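Local coordinates for nitrogenase molybdenum-iron protein alpha chain (Clostridium pasteurianum, PDB 4WES) that forms, with its beta-chain partner, the molybdenum-iron component of nitrogenase, which reduces dinitrogen to ammonia at an iron-molybdenum cofactor, at residues G23-K28 with I439-M444; I66-H71 with H135-G140. All coordinates share one frame; numbering follows the deposited sequence.

Contact 1: G23-K28 with I439-M444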
loop_
_atom_site.group_PDB
_atom_site.type_symbol
_atom_site.label_atom_id
_atom_site.label_comp_id
_atom_site.label_asym_id
_atom_site.label_seq_id
_atom_site.Cartn_x
_atom_site.Cartn_y
_atom_site.Cartn_z
ATOM N N GLY A 23 13.946 -6.107 -49.857
ATOM C CA GLY A 23 15.349 -5.788 -49.702
ATOM C C GLY A 23 15.818 -5.602 -48.277
ATOM O O GLY A 23 17.018 -5.637 -48.005
ATOM N N HIS A 24 14.883 -5.399 -47.343
ATOM C CA HIS A 24 15.181 -5.192 -45.920
ATOM C C HIS A 24 15.330 -6.499 -45.135
ATOM O O HIS A 24 15.566 -6.459 -43.927
ATOM C CB HIS A 24 14.088 -4.336 -45.297
ATOM C CG HIS A 24 14.031 -2.954 -45.848
ATOM N ND1 HIS A 24 14.547 -1.847 -45.188
ATOM C CD2 HIS A 24 13.537 -2.495 -47.018
ATOM C CE1 HIS A 24 14.374 -0.774 -45.939
ATOM N NE2 HIS A 24 13.746 -1.139 -47.048
ATOM N N ILE A 25 15.146 -7.628 -45.812
ATOM C CA ILE A 25 15.167 -8.935 -45.149
ATOM C C ILE A 25 16.164 -9.784 -45.923
ATOM O O ILE A 25 16.004 -9.963 -47.122
ATOM C CB ILE A 25 13.773 -9.593 -45.170
ATOM C CG1 ILE A 25 12.762 -8.711 -44.487
ATOM C CG2 ILE A 25 13.833 -10.957 -44.489
ATOM C CD1 ILE A 25 11.335 -9.091 -44.793
ATOM N N VAL A 26 17.182 -10.297 -45.246
ATOM C CA VAL A 26 18.161 -11.131 -45.901
ATOM C C VAL A 26 18.525 -12.297 -45.021
ATOM O O VAL A 26 18.522 -12.201 -43.789
ATOM C CB VAL A 26 19.438 -10.368 -46.346
ATOM C CG1 VAL A 26 19.128 -9.320 -47.406
ATOM C CG2 VAL A 26 20.152 -9.735 -45.162
ATOM N N ILE A 27 18.829 -13.421 -45.664
ATOM C CA ILE A 27 19.265 -14.626 -44.966
ATOM C C ILE A 27 20.758 -14.842 -45.240
ATOM O O ILE A 27 21.180 -14.888 -46.392
ATOM C CB ILE A 27 18.410 -15.857 -45.369
ATOM C CG1 ILE A 27 16.924 -15.647 -44.958
ATOM C CG2 ILE A 27 18.969 -17.125 -44.740
ATOM C CD1 ILE A 27 15.940 -16.682 -45.500
ATOM N N LYS A 28 21.561 -14.965 -44.182
ATOM C CA LYS A 28 22.974 -15.264 -44.298
ATOM C C LYS A 28 23.112 -16.765 -44.485
ATOM O O LYS A 28 22.557 -17.519 -43.699
ATOM C CB LYS A 28 23.711 -14.850 -43.010
ATOM C CG LYS A 28 25.182 -15.205 -42.997
ATOM C CD LYS A 28 25.917 -14.663 -41.794
ATOM C CE LYS A 28 27.391 -15.029 -41.880
ATOM N NZ LYS A 28 28.251 -14.431 -40.834
ATOM N N ILE A 439 18.636 -14.885 -40.081
ATOM C CA ILE A 439 17.939 -13.879 -40.833
ATOM C C ILE A 439 18.084 -12.509 -40.193
ATOM O O ILE A 439 18.064 -12.373 -38.972
ATOM C CB ILE A 439 16.452 -14.269 -41.027
ATOM C CG1 ILE A 439 15.699 -13.404 -42.056
ATOM C CG2 ILE A 439 15.716 -14.357 -39.707
ATOM C CD1 ILE A 439 14.397 -14.029 -42.492
ATOM N N LEU A 440 18.214 -11.502 -41.062
ATOM C CA LEU A 440 18.267 -10.121 -40.655
ATOM C C LEU A 440 17.028 -9.416 -41.174
ATOM O O LEU A 440 16.653 -9.596 -42.327
ATOM C CB LEU A 440 19.523 -9.460 -41.217
ATOM C CG LEU A 440 20.809 -10.003 -40.583
ATOM C CD1 LEU A 440 21.377 -11.194 -41.317
ATOM C CD2 LEU A 440 21.859 -8.940 -40.313
ATOM N N ILE A 441 16.421 -8.592 -40.300
ATOM C CA ILE A 441 15.212 -7.852 -40.670
ATOM C C ILE A 441 15.375 -6.382 -40.259
ATOM O O ILE A 441 15.352 -6.034 -39.073
ATOM C CB ILE A 441 13.941 -8.416 -40.002
ATOM C CG1 ILE A 441 13.776 -9.924 -40.276
ATOM C CG2 ILE A 441 12.744 -7.623 -40.498
ATOM C CD1 ILE A 441 12.639 -10.555 -39.493
ATOM N N ASP A 442 15.514 -5.514 -41.242
ATOM C CA ASP A 442 15.621 -4.079 -41.022
ATOM C C ASP A 442 14.230 -3.472 -40.896
ATOM O O ASP A 442 13.331 -3.760 -41.686
ATOM C CB ASP A 442 16.398 -3.428 -42.165
ATOM C CG ASP A 442 16.502 -1.938 -42.033
ATOM O OD1 ASP A 442 17.232 -1.509 -41.110
ATOM O OD2 ASP A 442 15.847 -1.226 -42.820
ATOM N N ASP A 443 14.060 -2.585 -39.907
ATOM C CA ASP A 443 12.768 -1.948 -39.638
ATOM C C ASP A 443 11.677 -3.018 -39.522
ATOM O O ASP A 443 10.598 -2.920 -40.109
ATOM C CB ASP A 443 12.436 -0.883 -40.693
ATOM C CG ASP A 443 11.340 0.108 -40.276
ATOM O OD1 ASP A 443 10.868 0.114 -39.118
ATOM O OD2 ASP A 443 10.919 0.892 -41.189
ATOM N N MET A 444 11.943 -4.036 -38.731
ATOM C CA MET A 444 10.964 -5.104 -38.465
ATOM C C MET A 444 9.686 -4.533 -37.929
ATOM O O MET A 444 9.694 -3.780 -36.938
ATOM C CB MET A 444 11.545 -6.067 -37.423
ATOM C CG MET A 444 10.651 -7.270 -37.201
ATOM S SD MET A 444 11.146 -8.300 -35.791
ATOM C CE MET A 444 10.731 -7.248 -34.439
#
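Asp-442 OD2 takes a hydrogen bond of 2.8 Å from His-24 ND1, and the same two residues are joined again through the backbone, where Asp-442 N donates to His-24 O, also at 2.8 Å. The side-chain bond is flat. OD2 sits in the plane of the imidazole and receives the N-H on its anti lone pair, the one facing away from OD1, while ring and carboxylate planes differ by just 16°. With CG of Asp-442 anti to the backbone N (chi1 178°), the carboxylate is carried out to the edge of the ring. OD1 is held by the hydroxyl of Tyr-375, so both carboxylate oxygens of this buried aspartate have a partner, and its rotation is fixed.

Beyond this pair the two strands run antiparallel. Val-26 and Leu-440 form a hydrogen-bonded pair, with Val-26 N to Leu-440 O at 3.0 Å and Leu-440 N to Val-26 O at 2.8 Å. The non-hydrogen-bonded pairs on either side of it, Ile-25 with Ile-441 and Ile-27 with Ile-439, put four isoleucines on one face. There Ile-439 reaches along the partner strand, because its CG1 is anti to the backbone N (chi1 -168°): CD1 lies 3.7 Å from CG2 of Ile-25, and CG1 lies 3.9 Å from CG1 of Ile-27. Helix 5-10 covers this face, Ile-9 touching both Ile-25 and Ile-441. On the other face CG2 of Val-26 packs 4.0 Å from CB of Leu-440, with Met-431 of helix 430-433 against both side chains.

Strand 25-27 is the outermost strand of the sheet within this chain, added antiparallel beside 439-441, whose other neighbour, 361-367, runs parallel to it, in a mixed sheet of an alpha/beta domain.

Contact 2: I66-H71 with H135-G140; sequences IKDMVH and HPAAIG
Met-69 stretches its side chain along the neighbouring strand, CG passing 4.1 Å from CB of Ala-138 and CE coming to rest 3.6 Å from both N and CA of Gly-140. CG is anti to the backbone N (chi1 177°) and the chain stays extended beyond it, which is how the methyl gets two residues further up. The methyl rests directly on the backbone of Gly-140, which has no side chain on this face. Tyr-246 of helix 246-250 touches Met-69 and Ala-138 on this same face.

On the other face Val-70 crosses the ring of Pro-136, its CG2 3.7 Å from CB of the proline, with Ala-130 of helix 120-134 also against the valine. Between the faces run the backbone bonds of neighbouring strands in the parallel sheet of an alpha/beta domain: Val-70 gives its N-H to Ala-138 O at 3.0 Å and accepts from Gly-140 N through its own O at 2.8 Å. Helix 120-134 precedes strand 138-143, with His-135, at positive phi, the first residue to leave the helical conformation.

Just ahead of the strands, Ala-137 N donates to Asp-68 O at 3.0 Å. Asp-68 is the third residue of a type I turn from Ile-66 to Met-69, and its carboxylate skirts CB of Ala-137 while OD1 accepts from Tyr-246 N. His-71 folds back over the same turn, NE2 donating to Ile-66 O at 3.0 Å; its other nitrogen, ND1, is hydrogen-bonded to the hydroxyl of Tyr-142.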
loop_
_atom_site.group_PDB
_atom_site.type_symbol
_atom_site.label_atom_id
_atom_site.label_comp_id
_atom_site.label_asym_id
_atom_site.label_seq_id
_atom_site.Cartn_x
_atom_site.Cartn_y
_atom_site.Cartn_z
ATOM N N ILE A 66 23.904 14.948 -21.065
ATOM C CA ILE A 66 24.845 15.957 -20.526
ATOM C C ILE A 66 24.142 16.669 -19.375
ATOM O O ILE A 66 23.211 17.445 -19.574
ATOM C CB ILE A 66 25.331 16.934 -21.603
ATOM C CG1 ILE A 66 25.995 16.190 -22.753
ATOM C CG2 ILE A 66 26.310 17.942 -20.964
ATOM C CD1 ILE A 66 26.443 17.071 -23.902
ATOM N N LYS A 67 24.589 16.401 -18.146
ATOM C CA LYS A 67 23.764 16.607 -16.968
ATOM C C LYS A 67 23.757 18.013 -16.425
ATOM O O LYS A 67 22.897 18.352 -15.625
ATOM C CB LYS A 67 24.215 15.635 -15.876
ATOM C CG LYS A 67 25.626 15.916 -15.358
ATOM C CD LYS A 67 26.238 14.763 -14.610
ATOM C CE LYS A 67 27.696 15.011 -14.348
ATOM N NZ LYS A 67 28.319 13.892 -13.609
ATOM N N ASP A 68 24.758 18.829 -16.804
ATOM C CA ASP A 68 24.850 20.212 -16.288
ATOM C C ASP A 68 24.563 21.230 -17.386
ATOM O O ASP A 68 24.818 22.437 -17.206
ATOM C CB ASP A 68 26.180 20.476 -15.589
ATOM C CG ASP A 68 27.386 20.289 -16.481
ATOM O OD1 ASP A 68 27.260 19.834 -17.626
ATOM O OD2 ASP A 68 28.467 20.600 -15.978
ATOM N N MET A 69 23.967 20.757 -18.480
ATOM C CA MET A 69 23.407 21.588 -19.526
ATOM C C MET A 69 21.896 21.573 -19.413
ATOM O O MET A 69 21.331 20.491 -19.242
ATOM C CB MET A 69 23.921 21.041 -20.872
ATOM C CG MET A 69 23.459 21.670 -22.157
ATOM S SD MET A 69 24.515 21.052 -23.487
ATOM C CE MET A 69 23.604 21.807 -24.857
ATOM N N VAL A 70 21.247 22.740 -19.483
ATOM C CA VAL A 70 19.773 22.780 -19.501
ATOM C C VAL A 70 19.299 22.593 -20.938
ATOM O O VAL A 70 19.627 23.369 -21.807
ATOM C CB VAL A 70 19.232 24.088 -18.880
ATOM C CG1 VAL A 70 17.753 24.270 -19.203
ATOM C CG2 VAL A 70 19.464 24.092 -17.394
ATOM N N HIS A 71 18.540 21.509 -21.163
ATOM C CA HIS A 71 18.062 21.168 -22.493
ATOM C C HIS A 71 16.614 21.603 -22.667
ATOM O O HIS A 71 15.723 21.054 -22.044
ATOM C CB HIS A 71 18.175 19.648 -22.717
ATOM C CG HIS A 71 19.557 19.133 -22.512
ATOM N ND1 HIS A 71 20.574 19.320 -23.413
ATOM C CD2 HIS A 71 20.066 18.427 -21.481
ATOM C CE1 HIS A 71 21.667 18.759 -22.923
ATOM N NE2 HIS A 71 21.374 18.192 -21.769
ATOM N N HIS A 135 21.641 28.848 -13.820
ATOM C CA HIS A 135 23.051 29.126 -14.142
ATOM C C HIS A 135 23.793 27.858 -14.572
ATOM O O HIS A 135 24.823 27.491 -13.962
ATOM C CB HIS A 135 23.776 29.836 -12.987
ATOM C CG HIS A 135 23.208 31.183 -12.732
ATOM N ND1 HIS A 135 22.174 31.399 -11.851
ATOM C CD2 HIS A 135 23.481 32.382 -13.296
ATOM C CE1 HIS A 135 21.842 32.675 -11.869
ATOM N NE2 HIS A 135 22.623 33.297 -12.736
ATOM N N PRO A 136 23.344 27.213 -15.643
ATOM C CA PRO A 136 23.991 25.982 -16.064
ATOM C C PRO A 136 25.313 26.236 -16.825
ATOM O O PRO A 136 25.655 27.383 -17.131
ATOM C CB PRO A 136 22.939 25.375 -16.991
ATOM C CG PRO A 136 22.373 26.607 -17.655
ATOM C CD PRO A 136 22.269 27.624 -16.557
ATOM N N ALA A 137 26.003 25.162 -17.188
ATOM C CA ALA A 137 27.218 25.271 -17.975
ATOM C C ALA A 137 26.931 25.775 -19.387
ATOM O O ALA A 137 27.756 26.424 -20.023
ATOM C CB ALA A 137 27.916 23.936 -18.018
ATOM N N ALA A 138 25.756 25.406 -19.896
ATOM C CA ALA A 138 25.315 25.697 -21.271
ATOM C C ALA A 138 23.832 25.436 -21.328
ATOM O O ALA A 138 23.280 24.768 -20.448
ATOM C CB ALA A 138 26.056 24.859 -22.289
ATOM N N ILE A 139 23.217 25.941 -22.376
ATOM C CA ILE A 139 21.807 25.684 -22.687
ATOM C C ILE A 139 21.720 25.121 -24.076
ATOM O O ILE A 139 22.414 25.582 -24.989
ATOM C CB ILE A 139 20.975 26.975 -22.535
ATOM C CG1 ILE A 139 20.983 27.410 -21.060
ATOM C CG2 ILE A 139 19.551 26.795 -23.084
ATOM C CD1 ILE A 139 20.395 28.782 -20.788
ATOM N N GLY A 140 20.896 24.080 -24.253
ATOM C CA GLY A 140 20.559 23.586 -25.579
ATOM C C GLY A 140 19.127 23.946 -25.929
ATOM O O GLY A 140 18.260 23.985 -25.057
#

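In the fold
From the N terminus the chain passes helices 5-10 and 15-22 and enters strand 25-27, which waits more than 400 residues for its partner 439-441; contact 1 closes that long loop. Well within it, the chain lays down strand 69-74 after helix 54-63, adds 106-107 on its far side and comes back through helices 112-117 and 120-134 to strand 138-143, so contact 2 closes a much shorter loop wholly enclosed by the first. The loops nest and do not cross. Contact 1 ties the N-terminal segment to a late part of the chain in the mixed sheet, whereas contact 2 joins the two central strands of a separate parallel sheet. Their centres are 40 Å apart, on opposite sides of the chain's centre.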